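Local coordinates for protein DNA polymerase (Pyrobaculum calidifontis, PDB 5MDN) that probably catalyses DNA synthesis as a family B DNA polymerase, adding deoxyribonucleotides from their triphosphates to a growing strand and releasing diphosphate, at residues Ser358-Asp363 and Val370-Glu375; Trp376-Tyr381 and Asn512-Tyr517; Gly612-Val617 and Asn636-Ile641. All blocks are in the same frame, centred on the assembly; numbering follows the deposited sequence.

Contact 1: Ser358-Asp363 and Val370-Glu375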
loop_
_atom_site.group_PDB
_atom_site.type_symbol
_atom_site.label_atom_id
_atom_site.label_comp_id
_atom_site.label_asym_id
_atom_site.label_seq_id
_atom_site.Cartn_x
_atom_site.Cartn_y
_atom_site.Cartn_z
ATOM N N SER A 358 -0.413 12.541 -7.889
ATOM C CA SER A 358 0.491 11.464 -8.293
ATOM C C SER A 358 0.190 10.978 -9.709
ATOM O O SER A 358 1.104 10.842 -10.528
ATOM C CB SER A 358 0.433 10.302 -7.294
ATOM O OG SER A 358 -0.593 9.388 -7.637
ATOM N N GLY A 359 -1.078 10.709 -10.008
ATOM C CA GLY A 359 -1.521 10.461 -11.364
ATOM C C GLY A 359 -1.709 9.015 -11.764
ATOM O O GLY A 359 -1.918 8.748 -12.953
ATOM N N LEU A 360 -1.653 8.074 -10.820
ATOM C CA LEU A 360 -1.925 6.687 -11.164
ATOM C C LEU A 360 -3.427 6.407 -11.157
ATOM O O LEU A 360 -4.181 7.033 -10.406
ATOM C CB LEU A 360 -1.220 5.744 -10.191
ATOM C CG LEU A 360 0.301 5.635 -10.305
ATOM C CD1 LEU A 360 0.864 4.823 -9.146
ATOM C CD2 LEU A 360 0.698 5.016 -11.636
ATOM N N PRO A 361 -3.889 5.474 -11.991
ATOM C CA PRO A 361 -5.310 5.110 -11.972
ATOM C C PRO A 361 -5.713 4.477 -10.647
ATOM O O PRO A 361 -4.878 4.034 -9.852
ATOM C CB PRO A 361 -5.443 4.113 -13.133
ATOM C CG PRO A 361 -4.234 4.343 -13.984
ATOM C CD PRO A 361 -3.150 4.775 -13.054
ATOM N N LEU A 362 -7.027 4.455 -10.410
ATOM C CA LEU A 362 -7.549 4.059 -9.107
ATOM C C LEU A 362 -7.204 2.612 -8.771
ATOM O O LEU A 362 -7.002 2.281 -7.597
ATOM C CB LEU A 362 -9.064 4.275 -9.072
ATOM C CG LEU A 362 -9.777 4.277 -7.721
ATOM C CD1 LEU A 362 -8.972 5.053 -6.692
ATOM C CD2 LEU A 362 -11.165 4.882 -7.872
ATOM N N ASP A 363 -7.145 1.738 -9.779
ATOM C CA ASP A 363 -6.811 0.340 -9.546
ATOM C C ASP A 363 -5.330 0.110 -9.260
ATOM O O ASP A 363 -4.961 -1.006 -8.878
ATOM C CB ASP A 363 -7.254 -0.510 -10.743
ATOM C CG ASP A 363 -6.739 0.019 -12.070
ATOM O OD1 ASP A 363 -5.523 0.263 -12.198
ATOM O OD2 ASP A 363 -7.561 0.197 -12.994
ATOM N N VAL A 370 4.910 3.329 -2.025
ATOM C CA VAL A 370 4.952 4.775 -1.810
ATOM C C VAL A 370 5.957 5.429 -2.751
ATOM O O VAL A 370 5.667 6.455 -3.381
ATOM C CB VAL A 370 5.263 5.090 -0.337
ATOM C CG1 VAL A 370 5.297 6.592 -0.115
ATOM C CG2 VAL A 370 4.229 4.432 0.567
ATOM N N GLY A 371 7.153 4.844 -2.860
ATOM C CA GLY A 371 8.149 5.381 -3.774
ATOM C C GLY A 371 7.743 5.220 -5.222
ATOM O O GLY A 371 7.980 6.107 -6.046
ATOM N N ASN A 372 7.142 4.082 -5.558
ATOM C CA ASN A 372 6.628 3.919 -6.909
ATOM C C ASN A 372 5.549 4.960 -7.214
ATOM O O ASN A 372 5.507 5.509 -8.320
ATOM C CB ASN A 372 6.139 2.477 -7.112
ATOM C CG ASN A 372 5.778 2.176 -8.557
ATOM O OD1 ASN A 372 6.525 1.545 -9.308
ATOM N ND2 ASN A 372 4.601 2.617 -8.943
ATOM N N ARG A 373 4.688 5.271 -6.239
ATOM C CA ARG A 373 3.657 6.288 -6.445
ATOM C C ARG A 373 4.274 7.670 -6.662
ATOM O O ARG A 373 3.828 8.430 -7.530
ATOM C CB ARG A 373 2.699 6.300 -5.249
ATOM C CG ARG A 373 1.346 6.941 -5.507
ATOM C CD ARG A 373 0.489 6.920 -4.248
ATOM N NE ARG A 373 0.237 5.562 -3.767
ATOM C CZ ARG A 373 0.561 5.130 -2.552
ATOM N NH1 ARG A 373 1.145 5.952 -1.692
ATOM N NH2 ARG A 373 0.294 3.880 -2.190
ATOM N N VAL A 374 5.297 8.015 -5.872
ATOM C CA VAL A 374 5.932 9.327 -5.986
ATOM C C VAL A 374 6.669 9.456 -7.314
ATOM O O VAL A 374 6.674 10.524 -7.938
ATOM C CB VAL A 374 6.882 9.546 -4.793
ATOM C CG1 VAL A 374 7.791 10.748 -5.019
ATOM C CG2 VAL A 374 6.095 9.700 -3.505
ATOM N N GLU A 375 7.282 8.366 -7.780
ATOM C CA GLU A 375 8.052 8.426 -9.017
ATOM C C GLU A 375 7.162 8.651 -10.233
ATOM O O GLU A 375 7.580 9.316 -11.188
ATOM C CB GLU A 375 8.876 7.151 -9.171
ATOM C CG GLU A 375 10.042 7.287 -10.118
ATOM C CD GLU A 375 11.094 6.227 -9.876
ATOM O OE1 GLU A 375 10.832 5.045 -10.184
ATOM O OE2 GLU A 375 12.182 6.574 -9.372
#

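Contact 2: Trp376-Tyr381 and Asn512-Tyr517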
loop_
_atom_site.group_PDB
_atom_site.type_symbol
_atom_site.label_atom_id
_atom_site.label_comp_id
_atom_site.label_asym_id
_atom_site.label_seq_id
_atom_site.Cartn_x
_atom_site.Cartn_y
_atom_site.Cartn_z
ATOM N N TRP A 376 5.940 8.116 -10.222
ATOM C CA TRP A 376 4.998 8.402 -11.299
ATOM C C TRP A 376 4.493 9.838 -11.258
ATOM O O TRP A 376 4.078 10.365 -12.296
ATOM C CB TRP A 376 3.819 7.430 -11.247
ATOM C CG TRP A 376 4.117 6.117 -11.900
ATOM C CD1 TRP A 376 4.212 4.897 -11.293
ATOM C CD2 TRP A 376 4.375 5.894 -13.290
ATOM N NE1 TRP A 376 4.507 3.929 -12.222
ATOM C CE2 TRP A 376 4.612 4.515 -13.456
ATOM C CE3 TRP A 376 4.424 6.726 -14.413
ATOM C CZ2 TRP A 376 4.894 3.951 -14.698
ATOM C CZ3 TRP A 376 4.705 6.165 -15.643
ATOM C CH2 TRP A 376 4.937 4.792 -15.777
ATOM N N MET A 377 4.512 10.476 -10.088
ATOM C CA MET A 377 4.221 11.905 -10.019
ATOM C C MET A 377 5.359 12.721 -10.620
ATOM O O MET A 377 5.126 13.627 -11.429
ATOM C CB MET A 377 3.970 12.324 -8.571
ATOM C CG MET A 377 3.448 13.746 -8.424
ATOM S SD MET A 377 2.988 14.149 -6.730
ATOM C CE MET A 377 4.579 14.022 -5.919
ATOM N N LEU A 378 6.600 12.421 -10.222
ATOM C CA LEU A 378 7.744 13.186 -10.709
ATOM C C LEU A 378 7.916 13.049 -12.217
ATOM O O LEU A 378 8.351 13.999 -12.876
ATOM C CB LEU A 378 9.016 12.751 -9.981
ATOM C CG LEU A 378 9.038 13.040 -8.478
ATOM C CD1 LEU A 378 10.336 12.561 -7.852
ATOM C CD2 LEU A 378 8.822 14.523 -8.212
ATOM N N LEU A 379 7.586 11.880 -12.780
ATOM C CA LEU A 379 7.606 11.733 -14.233
ATOM C C LEU A 379 6.610 12.676 -14.891
ATOM O O LEU A 379 6.887 13.244 -15.954
ATOM C CB LEU A 379 7.291 10.294 -14.632
ATOM C CG LEU A 379 8.311 9.186 -14.399
ATOM C CD1 LEU A 379 7.730 7.886 -14.910
ATOM C CD2 LEU A 379 9.618 9.505 -15.090
ATOM N N ARG A 380 5.441 12.855 -14.272
ATOM C CA ARG A 380 4.444 13.768 -14.817
ATOM C C ARG A 380 4.928 15.210 -14.738
ATOM O O ARG A 380 4.776 15.976 -15.696
ATOM C CB ARG A 380 3.118 13.596 -14.074
ATOM C CG ARG A 380 1.897 14.081 -14.837
ATOM C CD ARG A 380 0.620 13.750 -14.084
ATOM N NE ARG A 380 0.151 12.396 -14.362
ATOM C CZ ARG A 380 -0.852 12.109 -15.189
ATOM N NH1 ARG A 380 -1.495 13.083 -15.817
ATOM N NH2 ARG A 380 -1.215 10.849 -15.384
ATOM N N TYR A 381 5.504 15.600 -13.599
ATOM C CA TYR A 381 6.083 16.935 -13.477
ATOM C C TYR A 381 7.269 17.114 -14.417
ATOM O O TYR A 381 7.429 18.178 -15.027
ATOM C CB TYR A 381 6.507 17.201 -12.031
ATOM C CG TYR A 381 5.394 17.713 -11.145
ATOM C CD1 TYR A 381 5.070 19.063 -11.117
ATOM C CD2 TYR A 381 4.670 16.850 -10.332
ATOM C CE1 TYR A 381 4.054 19.540 -10.308
ATOM C CE2 TYR A 381 3.651 17.317 -9.519
ATOM C CZ TYR A 381 3.349 18.663 -9.513
ATOM O OH TYR A 381 2.337 19.132 -8.708
ATOM N N ASN A 512 5.175 14.943 1.692
ATOM C CA ASN A 512 5.972 14.387 2.779
ATOM C C ASN A 512 6.606 13.047 2.418
ATOM O O ASN A 512 7.531 12.608 3.110
ATOM C CB ASN A 512 5.112 14.231 4.033
ATOM C CG ASN A 512 4.587 15.557 4.546
ATOM O OD1 ASN A 512 5.096 16.619 4.185
ATOM N ND2 ASN A 512 3.571 15.504 5.399
ATOM N N ALA A 513 6.131 12.387 1.361
ATOM C CA ALA A 513 6.734 11.136 0.920
ATOM C C ALA A 513 8.039 11.340 0.161
ATOM O O ALA A 513 8.778 10.369 -0.039
ATOM C CB ALA A 513 5.750 10.359 0.046
ATOM N N MET A 514 8.316 12.568 -0.288
ATOM C CA MET A 514 9.516 12.846 -1.076
ATOM C C MET A 514 10.785 12.379 -0.367
ATOM O O MET A 514 11.656 11.750 -0.979
ATOM C CB MET A 514 9.598 14.343 -1.380
ATOM C CG MET A 514 10.520 14.699 -2.532
ATOM S SD MET A 514 9.850 14.177 -4.122
ATOM C CE MET A 514 8.253 14.986 -4.087
ATOM N N TYR A 515 10.909 12.699 0.926
ATOM C CA TYR A 515 12.136 12.400 1.664
ATOM C C TYR A 515 12.448 10.907 1.660
ATOM O O TYR A 515 13.605 10.508 1.473
ATOM C CB TYR A 515 12.017 12.927 3.093
ATOM C CG TYR A 515 13.110 12.462 4.028
ATOM C CD1 TYR A 515 14.417 12.910 3.881
ATOM C CD2 TYR A 515 12.829 11.591 5.070
ATOM C CE1 TYR A 515 15.416 12.490 4.742
ATOM C CE2 TYR A 515 13.817 11.168 5.935
ATOM C CZ TYR A 515 15.108 11.618 5.767
ATOM O OH TYR A 515 16.083 11.188 6.635
ATOM N N GLY A 516 11.434 10.067 1.872
ATOM C CA GLY A 516 11.650 8.631 1.786
ATOM C C GLY A 516 12.057 8.182 0.395
ATOM O O GLY A 516 12.861 7.259 0.240
ATOM N N TYR A 517 11.499 8.821 -0.636
ATOM C CA TYR A 517 11.799 8.432 -2.010
ATOM C C TYR A 517 13.246 8.743 -2.376
ATOM O O TYR A 517 13.934 7.917 -2.988
ATOM C CB TYR A 517 10.841 9.134 -2.973
ATOM C CG TYR A 517 11.272 9.061 -4.419
ATOM C CD1 TYR A 517 11.013 7.933 -5.187
ATOM C CD2 TYR A 517 11.939 10.121 -5.017
ATOM C CE1 TYR A 517 11.410 7.865 -6.511
ATOM C CE2 TYR A 517 12.341 10.061 -6.337
ATOM C CZ TYR A 517 12.073 8.932 -7.080
ATOM O OH TYR A 517 12.470 8.869 -8.395
#

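Contact 3: Gly612-Val617 and Asn636-Ile641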
loop_
_atom_site.group_PDB
_atom_site.type_symbol
_atom_site.label_atom_id
_atom_site.label_comp_id
_atom_site.label_asym_id
_atom_site.label_seq_id
_atom_site.Cartn_x
_atom_site.Cartn_y
_atom_site.Cartn_z
ATOM N N GLY A 612 -9.643 4.325 23.793
ATOM C CA GLY A 612 -9.458 2.959 24.234
ATOM C C GLY A 612 -8.730 2.059 23.257
ATOM O O GLY A 612 -8.334 0.952 23.642
ATOM N N ARG A 613 -8.542 2.494 22.014
ATOM C CA ARG A 613 -7.839 1.678 21.033
ATOM C C ARG A 613 -6.348 1.622 21.341
ATOM O O ARG A 613 -5.711 2.650 21.590
ATOM C CB ARG A 613 -8.055 2.231 19.625
ATOM C CG ARG A 613 -9.422 1.951 19.032
ATOM C CD ARG A 613 -9.513 2.535 17.635
ATOM N NE ARG A 613 -9.339 3.985 17.653
ATOM C CZ ARG A 613 -8.846 4.696 16.644
ATOM N NH1 ARG A 613 -8.475 4.091 15.524
ATOM N NH2 ARG A 613 -8.727 6.012 16.754
ATOM N N ILE A 614 -5.799 0.418 21.335
ATOM C CA ILE A 614 -4.358 0.210 21.403
ATOM C C ILE A 614 -3.821 0.107 19.979
ATOM O O ILE A 614 -4.439 -0.527 19.114
ATOM C CB ILE A 614 -4.016 -1.053 22.222
ATOM C CG1 ILE A 614 -4.314 -0.866 23.719
ATOM C CG2 ILE A 614 -2.561 -1.467 22.028
ATOM C CD1 ILE A 614 -5.770 -1.079 24.099
ATOM N N ASP A 615 -2.668 0.723 19.728
ATOM C CA ASP A 615 -1.930 0.491 18.496
ATOM C C ASP A 615 -0.479 0.176 18.822
ATOM O O ASP A 615 0.069 0.642 19.824
ATOM C CB ASP A 615 -2.035 1.683 17.513
ATOM C CG ASP A 615 -1.645 3.021 18.135
ATOM O OD1 ASP A 615 -0.791 3.065 19.045
ATOM O OD2 ASP A 615 -2.196 4.050 17.690
ATOM N N ILE A 616 0.130 -0.647 17.974
ATOM C CA ILE A 616 1.423 -1.258 18.258
ATOM C C ILE A 616 2.347 -0.984 17.083
ATOM O O ILE A 616 1.990 -1.251 15.931
ATOM C CB ILE A 616 1.294 -2.773 18.508
ATOM C CG1 ILE A 616 0.345 -3.037 19.681
ATOM C CG2 ILE A 616 2.659 -3.386 18.777
ATOM C CD1 ILE A 616 0.024 -4.497 19.901
ATOM N N VAL A 617 3.532 -0.452 17.372
ATOM C CA VAL A 617 4.491 -0.048 16.352
ATOM C C VAL A 617 5.781 -0.822 16.577
ATOM O O VAL A 617 6.268 -0.909 17.710
ATOM C CB VAL A 617 4.755 1.470 16.388
ATOM C CG1 VAL A 617 5.789 1.856 15.336
ATOM C CG2 VAL A 617 3.461 2.240 16.182
ATOM N N ASN A 636 -3.518 -8.528 25.524
ATOM C CA ASN A 636 -3.927 -8.686 26.919
ATOM C C ASN A 636 -2.805 -8.234 27.852
ATOM O O ASN A 636 -2.983 -7.284 28.619
ATOM C CB ASN A 636 -4.330 -10.134 27.231
ATOM C CG ASN A 636 -5.811 -10.387 27.034
ATOM O OD1 ASN A 636 -6.613 -10.201 27.949
ATOM N ND2 ASN A 636 -6.179 -10.827 25.836
ATOM N N VAL A 637 -1.649 -8.909 27.791
ATOM C CA VAL A 637 -0.473 -8.471 28.548
ATOM C C VAL A 637 -0.148 -7.018 28.225
ATOM O O VAL A 637 0.031 -6.186 29.121
ATOM C CB VAL A 637 0.729 -9.393 28.269
ATOM C CG1 VAL A 637 2.036 -8.684 28.605
ATOM C CG2 VAL A 637 0.610 -10.673 29.083
ATOM N N VAL A 638 -0.059 -6.693 26.931
ATOM C CA VAL A 638 0.124 -5.302 26.530
ATOM C C VAL A 638 -1.037 -4.453 27.032
ATOM O O VAL A 638 -0.837 -3.352 27.563
ATOM C CB VAL A 638 0.288 -5.204 25.001
ATOM C CG1 VAL A 638 0.159 -3.764 24.545
ATOM C CG2 VAL A 638 1.630 -5.781 24.574
ATOM N N GLU A 639 -2.266 -4.952 26.879
ATOM C CA GLU A 639 -3.435 -4.199 27.320
ATOM C C GLU A 639 -3.509 -4.094 28.839
ATOM O O GLU A 639 -4.012 -3.095 29.363
ATOM C CB GLU A 639 -4.706 -4.838 26.762
ATOM C CG GLU A 639 -5.950 -3.980 26.914
ATOM C CD GLU A 639 -7.046 -4.367 25.941
ATOM O OE1 GLU A 639 -6.808 -5.258 25.098
ATOM O OE2 GLU A 639 -8.145 -3.780 26.021
ATOM N N LEU A 640 -3.017 -5.104 29.563
ATOM C CA LEU A 640 -2.988 -5.011 31.019
ATOM C C LEU A 640 -1.961 -3.988 31.485
ATOM O O LEU A 640 -2.221 -3.219 32.418
ATOM C CB LEU A 640 -2.692 -6.379 31.636
ATOM C CG LEU A 640 -3.821 -7.413 31.664
ATOM C CD1 LEU A 640 -3.263 -8.785 31.999
ATOM C CD2 LEU A 640 -4.896 -7.011 32.658
ATOM N N ILE A 641 -0.787 -3.969 30.851
ATOM C CA ILE A 641 0.256 -3.023 31.238
ATOM C C ILE A 641 -0.162 -1.595 30.906
ATOM O O ILE A 641 0.054 -0.671 31.698
ATOM C CB ILE A 641 1.589 -3.400 30.565
ATOM C CG1 ILE A 641 2.093 -4.738 31.108
ATOM C CG2 ILE A 641 2.631 -2.315 30.783
ATOM C CD1 ILE A 641 3.114 -5.414 30.231
#

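Contact 1: Ser358-Asp363 and Val370-Glu375
S358 and L360, on the loop that leads towards the short helical turn at L362 and D363, pass beside the first turns of the helix carrying N372 and R373, and the backbones come nearest where CA of S358 lies 6.3 Å from CA of V374. R373 supplies most of the helix's share of the contact. Its CG leaves the main chain opposite the backbone N (chi1 -160°), which lays the first part of the chain against the serine: CG is 3.8 Å from S358 OG and 3.9 Å from S358 CB. The serine CB also approaches the carbonyl O of R373, at 3.9 Å. L360 comes in from the loop with one branch. Its CD1 rests at the root of R373, 4.2 Å from CA of that residue, and reaches 4.3 Å from ND2 of N372.

The polar ends turn elsewhere. S358 OG bonds to the carbonyl O of L354, and N372 ND2 to the hydroxyl of Y265. The arginine chain bends at chi3 (-60°), with NE bonded to the carbonyl O of V365, in the link between the two segments, and NH2 in a salt bridge with E284. Further along the chain, D363 and D7 form the magnesium site seen in this structure; the ion is about 10 Å from the side chain of L360. No hydrogen bond spans the two segments: buried methyl, methylene and hydroxyl groups meet by van der Waals contact, while the guanidinium's outward bonds would restrict the arginine methylenes against which S358 and L360 pack.

Contact 2: Trp376-Tyr381 and Asn512-Tyr517
L378, M377, M514 and Y517 make an entirely apolar contact between two helices whose backbones stand well apart, CA of L378 and CA of M514 being 9.8 Å from each other. The leucine-aromatic part is the closer one. L378 and Y517 extend from opposite directions, and CD1 of L378 meets the ring at CE2, 3.5 Å away, with CD2 and CZ of the tyrosine each at 4.1 Å from the same methyl; the approach is oblique.

The sulfur-bearing part fills in beside it. M514 starts anti to its own nitrogen (chi1 -161°) and then bends at both chi2 and chi3, bringing SD to 4.1 Å from CD1 of L378 and the terminal methyl CE to 4.2 Å from CD2 of the same leucine. M377 is extended as far as SD and turns its terminal methyl at chi3 (64°), which puts CE 4.2 Å from CE of M514.

The polar group at the border is the phenol of Y517, whose OH is hydrogen-bonded to E375 OE2, one turn before L378 on the same helix. This bond would hold the ring beside the leucine.

The NAMYG sequence from N512 to G516 corresponds to the NSxYG-type motif of family B region III, with alanine second. Here that element packs on helix 370-384, where V374 also touches M514 and Y517, while helix 468-486 adds L476 against M377 and L473 against M514.

Contact 3: Gly612-Val617 and Asn636-Ile641
Strand 614-617, at one edge of a four-stranded antiparallel sheet, packs through I614 against V638 and E639 of helix 628-643. The neighbouring strand 605-609 begins just after R604 in a KKRY sequence characteristic of family B polymerases, so the arrangement is consistent with the junction at which the palm passes into the thumb. The nearest backbones are those of I614 and E639, with CA atoms 7.4 Å apart.

I614 points at the helix and divides its two branches between two helix residues. CG2, anti to the backbone N, meets V638 CG1 at 4.4 Å, a purely aliphatic touch; V638 also packs on A606 of the neighbouring strand 605-609. The other branch places CD1 over the stem of E639, the two side chains crossing at about a right angle. E639 keeps an extended chain and uses its carboxylate within its own helix, where OE2 forms a salt bridge with K643 one turn further on. The isoleucine therefore rests on the aliphatic part and carboxyl carbon of a glutamate whose charge is already paired: CD1 of I614 is 4.0 Å from both CG and CD of E639, and 4.1 Å from its OE2.

Going from the N terminus, the three contacts follow one another in series; none nests within or crosses another. Contact 1 closes a short connection, with six residues between its segments, from the loop at 358-363 to the start of helix 370-384. The same helix then opens contact 2, which spans 130 residues, including helices 468-486 and 495-512, before returning at 512-517. Contacts 1 and 2 have centres about 9 Å apart and adjoin directly, L360 CD2 lying 3.5 Å from W376 CD1. Contact 3 closes an 18-residue connection from strand 614-617 to helix 628-643. It stands apart, its nearest atoms about 15 Å from either of the others, and ties sheet to helix in a separate region.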